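PDB 1WBI: avidin-related protein 2 from Gallus gallus, which binds biotin inside a closed antiparallel beta-barrel and assembles into a tetramer, as a member of the avidin family. Local coordinates for residues G11-D16 with E92-K97. Sequence-based numbering, arbitrary orientation.
Sequences GEWDND and EVLKTK
Trp13 and Leu94 pack against each other inside the barrel of avidin-related protein 2, where strand 11-15 and strand 92-101 are separated by strand 114-123. The apolar contact rests on the six-membered ring of the indole. Leu94 CD1 lies over one face, 4.0 Å from the centroid of the six-membered ring of Trp13 and 13° off its normal, a CH-pi contact. Leu94 CG approaches Trp13 CZ3 at 3.7 Å, and Leu94 CD2 reaches Trp13 CH2 at 3.9 Å, placing both methyls against the ring. With Trp13 CG anti to its carbonyl carbon (chi1 -58°), the indole extends inward, its far end meeting Glu92. There the touch is aliphatic: Glu92 CB sits at the ring edge, 4.1 Å from Trp13 CH2. The Trp13 side chain lies about 10 Å from a bound biotin, whose O3 is hydrogen-bonded by Asn15 ND2.

Replacing the indole of Trp13 by the methyl of an alanine takes away the face under Leu94, which would probably open a gap in the buried packing and leave Leu9 O without its indole donor. No hydrogen bond spans the two segments: Trp13 NE1 donates to Leu9 O, the Glu92 carboxylate pairs with Cys7 N and Arg123, and the surfaces that meet are nonpolar.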
ATOM      1  N   GLY A  11       0.266 -23.193  14.506  1.00 14.94           N
ATOM      2  CA  GLY A  11       1.379 -23.911  13.901  1.00 14.29           C
ATOM      3  C   GLY A  11       2.531 -23.054  13.432  1.00 14.01           C
ATOM      4  O   GLY A  11       2.619 -21.890  13.835  1.00 14.12           O
ATOM      5  N   GLU A  12       3.394 -23.617  12.590  1.00 13.81           N
ATOM      6  CA  GLU A  12       4.648 -23.032  12.214  1.00 14.26           C
ATOM      7  C   GLU A  12       4.648 -22.755  10.721  1.00 14.83           C
ATOM      8  O   GLU A  12       4.291 -23.626   9.911  1.00 14.27           O
ATOM      9  CB  GLU A  12       5.815 -23.976  12.581  1.00 15.67           C
ATOM     10  CG  GLU A  12       6.106 -24.091  14.079  1.00 17.39           C
ATOM     11  CD  GLU A  12       4.965 -24.706  14.855  1.00 17.97           C
ATOM     12  OE1 GLU A  12       4.609 -25.876  14.559  1.00 19.94           O
ATOM     13  OE2 GLU A  12       4.414 -24.034  15.725  1.00 18.94           O
ATOM     14  N   TRP A  13       5.108 -21.559  10.360  1.00 13.66           N
ATOM     15  CA  TRP A  13       5.018 -21.036   8.998  1.00 14.86           C
ATOM     16  C   TRP A  13       6.344 -20.375   8.590  1.00 15.41           C
ATOM     17  O   TRP A  13       6.928 -19.668   9.403  1.00 16.14           O
ATOM     18  CB  TRP A  13       3.891 -19.977   8.917  1.00 14.51           C
ATOM     19  CG  TRP A  13       2.538 -20.455   9.311  1.00 13.61           C
ATOM     20  CD1 TRP A  13       1.984 -20.453  10.568  1.00 14.02           C
ATOM     21  CD2 TRP A  13       1.537 -20.989   8.441  1.00 13.23           C
ATOM     22  NE1 TRP A  13       0.731 -20.987  10.528  1.00 14.44           N
ATOM     23  CE2 TRP A  13       0.425 -21.315   9.231  1.00 12.48           C
ATOM     24  CE3 TRP A  13       1.485 -21.238   7.077  1.00 12.11           C
ATOM     25  CZ2 TRP A  13      -0.760 -21.872   8.679  1.00 13.50           C
ATOM     26  CZ3 TRP A  13       0.323 -21.785   6.517  1.00 14.43           C
ATOM     27  CH2 TRP A  13      -0.779 -22.105   7.329  1.00 12.78           C
ATOM     28  N   ASP A  14       6.769 -20.596   7.348  1.00 13.79           N
ATOM     29  CA  ASP A  14       7.904 -19.964   6.720  1.00 14.89           C
ATOM     30  C   ASP A  14       7.380 -18.901   5.774  1.00 13.52           C
ATOM     31  O   ASP A  14       6.331 -19.115   5.195  1.00 13.09           O
ATOM     32  CB  ASP A  14       8.632 -20.984   5.762  1.00 15.91           C
ATOM     33  CG  ASP A  14       9.360 -22.110   6.486  1.00 19.20           C
ATOM     34  OD1 ASP A  14      10.162 -21.812   7.382  1.00 24.79           O
ATOM     35  OD2 ASP A  14       9.093 -23.285   6.153  1.00 22.10           O
ATOM     36  N   ASN A  15       8.096 -17.811   5.515  1.00 12.52           N
ATOM     37  CA  ASN A  15       7.763 -16.964   4.366  1.00 12.95           C
ATOM     38  C   ASN A  15       8.875 -16.793   3.388  1.00 13.19           C
ATOM     39  O   ASN A  15      10.012 -17.308   3.615  1.00 12.52           O
ATOM     40  CB  ASN A  15       7.133 -15.610   4.789  1.00 12.98           C
ATOM     41  CG  ASN A  15       8.133 -14.574   5.307  1.00 13.33           C
ATOM     42  OD1 ASN A  15       9.348 -14.658   5.093  1.00 13.04           O
ATOM     43  ND2 ASN A  15       7.601 -13.575   5.992  1.00 11.66           N
ATOM     44  N   ASP A  16       8.569 -16.081   2.301  1.00 12.52           N
ATOM     45  CA  ASP A  16       9.493 -15.951   1.170  1.00 14.25           C
ATOM     46  C   ASP A  16      10.689 -15.027   1.430  1.00 14.88           C
ATOM     47  O   ASP A  16      11.549 -14.911   0.555  1.00 18.73           O
ATOM     48  CB  ASP A  16       8.736 -15.472  -0.058  0.50 14.12           C
ATOM     49  CG  ASP A  16       8.016 -14.167   0.200  0.50 14.62           C
ATOM     50  OD1 ASP A  16       7.088 -14.161   1.058  0.50 12.04           O
ATOM     51  OD2 ASP A  16       8.393 -13.167  -0.438  0.50 19.57           O
ATOM     52  N   GLU A  92      -1.673 -25.542   2.010  1.00 14.20           N
ATOM     53  CA  GLU A  92      -2.054 -24.207   2.522  1.00 13.31           C
ATOM     54  C   GLU A  92      -1.050 -23.139   2.084  1.00 12.62           C
ATOM     55  O   GLU A  92       0.172 -23.313   2.196  1.00 13.84           O
ATOM     56  CB  GLU A  92      -2.142 -24.184   4.046  1.00 13.00           C
ATOM     57  CG  GLU A  92      -3.182 -25.149   4.617  1.00 14.75           C
ATOM     58  CD  GLU A  92      -2.831 -25.640   5.965  1.00 15.90           C
ATOM     59  OE1 GLU A  92      -1.813 -26.338   6.051  1.00 15.52           O
ATOM     60  OE2 GLU A  92      -3.528 -25.322   6.934  1.00 14.26           O
ATOM     61  N   VAL A  93      -1.557 -22.015   1.628  1.00 12.22           N
ATOM     62  CA  VAL A  93      -0.703 -20.843   1.374  1.00 12.08           C
ATOM     63  C   VAL A  93      -1.373 -19.614   1.984  1.00 11.33           C
ATOM     64  O   VAL A  93      -2.583 -19.380   1.763  1.00 11.05           O
ATOM     65  CB  VAL A  93      -0.494 -20.591  -0.111  1.00 12.20           C
ATOM     66  CG1 VAL A  93       0.329 -19.357  -0.345  1.00 11.90           C
ATOM     67  CG2 VAL A  93       0.156 -21.808  -0.773  1.00 12.78           C
ATOM     68  N   LEU A  94      -0.635 -18.833   2.782  1.00 10.98           N
ATOM     69  CA  LEU A  94      -1.068 -17.533   3.267  1.00 10.71           C
ATOM     70  C   LEU A  94      -0.597 -16.473   2.303  1.00 11.10           C
ATOM     71  O   LEU A  94       0.605 -16.277   2.131  1.00 11.94           O
ATOM     72  CB  LEU A  94      -0.556 -17.221   4.669  1.00 11.70           C
ATOM     73  CG  LEU A  94      -0.698 -18.306   5.694  1.00 11.31           C
ATOM     74  CD1 LEU A  94      -0.224 -17.727   7.010  1.00 11.98           C
ATOM     75  CD2 LEU A  94      -2.138 -18.806   5.819  1.00 12.96           C
ATOM     76  N   LYS A  95      -1.517 -15.860   1.598  1.00  9.29           N
ATOM     77  CA  LYS A  95      -1.179 -14.740   0.711  1.00  9.40           C
ATOM     78  C   LYS A  95      -1.396 -13.460   1.478  1.00 10.37           C
ATOM     79  O   LYS A  95      -2.548 -13.155   1.894  1.00 10.01           O
ATOM     80  CB  LYS A  95      -2.056 -14.740  -0.545  1.00 10.39           C
ATOM     81  CG  LYS A  95      -1.883 -15.955  -1.429  1.00 11.83           C
ATOM     82  CD  LYS A  95      -0.553 -15.997  -2.118  1.00 13.13           C
ATOM     83  CE  LYS A  95      -0.370 -14.887  -3.135  1.00 14.88           C
ATOM     84  NZ  LYS A  95       0.845 -15.095  -4.012  1.00 15.55           N
ATOM     85  N   THR A  96      -0.304 -12.756   1.812  1.00 10.16           N
ATOM     86  CA  THR A  96      -0.394 -11.571   2.657  1.00  9.92           C
ATOM     87  C   THR A  96       0.196 -10.316   2.019  1.00  9.69           C
ATOM     88  O   THR A  96       1.093 -10.352   1.135  1.00  9.80           O
ATOM     89  CB  THR A  96       0.286 -11.696   4.065  1.00  9.30           C
ATOM     90  OG1 THR A  96       1.725 -11.627   3.938  1.00 11.30           O
ATOM     91  CG2 THR A  96      -0.115 -12.999   4.744  1.00 10.36           C
ATOM     92  N   LYS A  97      -0.301  -9.193   2.498  1.00  9.00           N
ATOM     93  CA  LYS A  97       0.287  -7.887   2.289  1.00  9.57           C
ATOM     94  C   LYS A  97       0.529  -7.288   3.657  1.00  8.87           C
ATOM     95  O   LYS A  97      -0.164  -7.612   4.632  1.00  9.00           O
ATOM     96  CB  LYS A  97      -0.585  -7.006   1.407  1.00 11.88           C
ATOM     97  CG  LYS A  97      -0.509  -7.587  -0.027  1.00 15.14           C
ATOM     98  CD  LYS A  97      -1.424  -7.121  -1.060  1.00 17.01           C
ATOM     99  CE  LYS A  97      -1.228  -7.781  -2.423  0.50 17.10           C
ATOM    100  NZ  LYS A  97       0.496  -8.195  -2.555  0.70 22.13           N
TER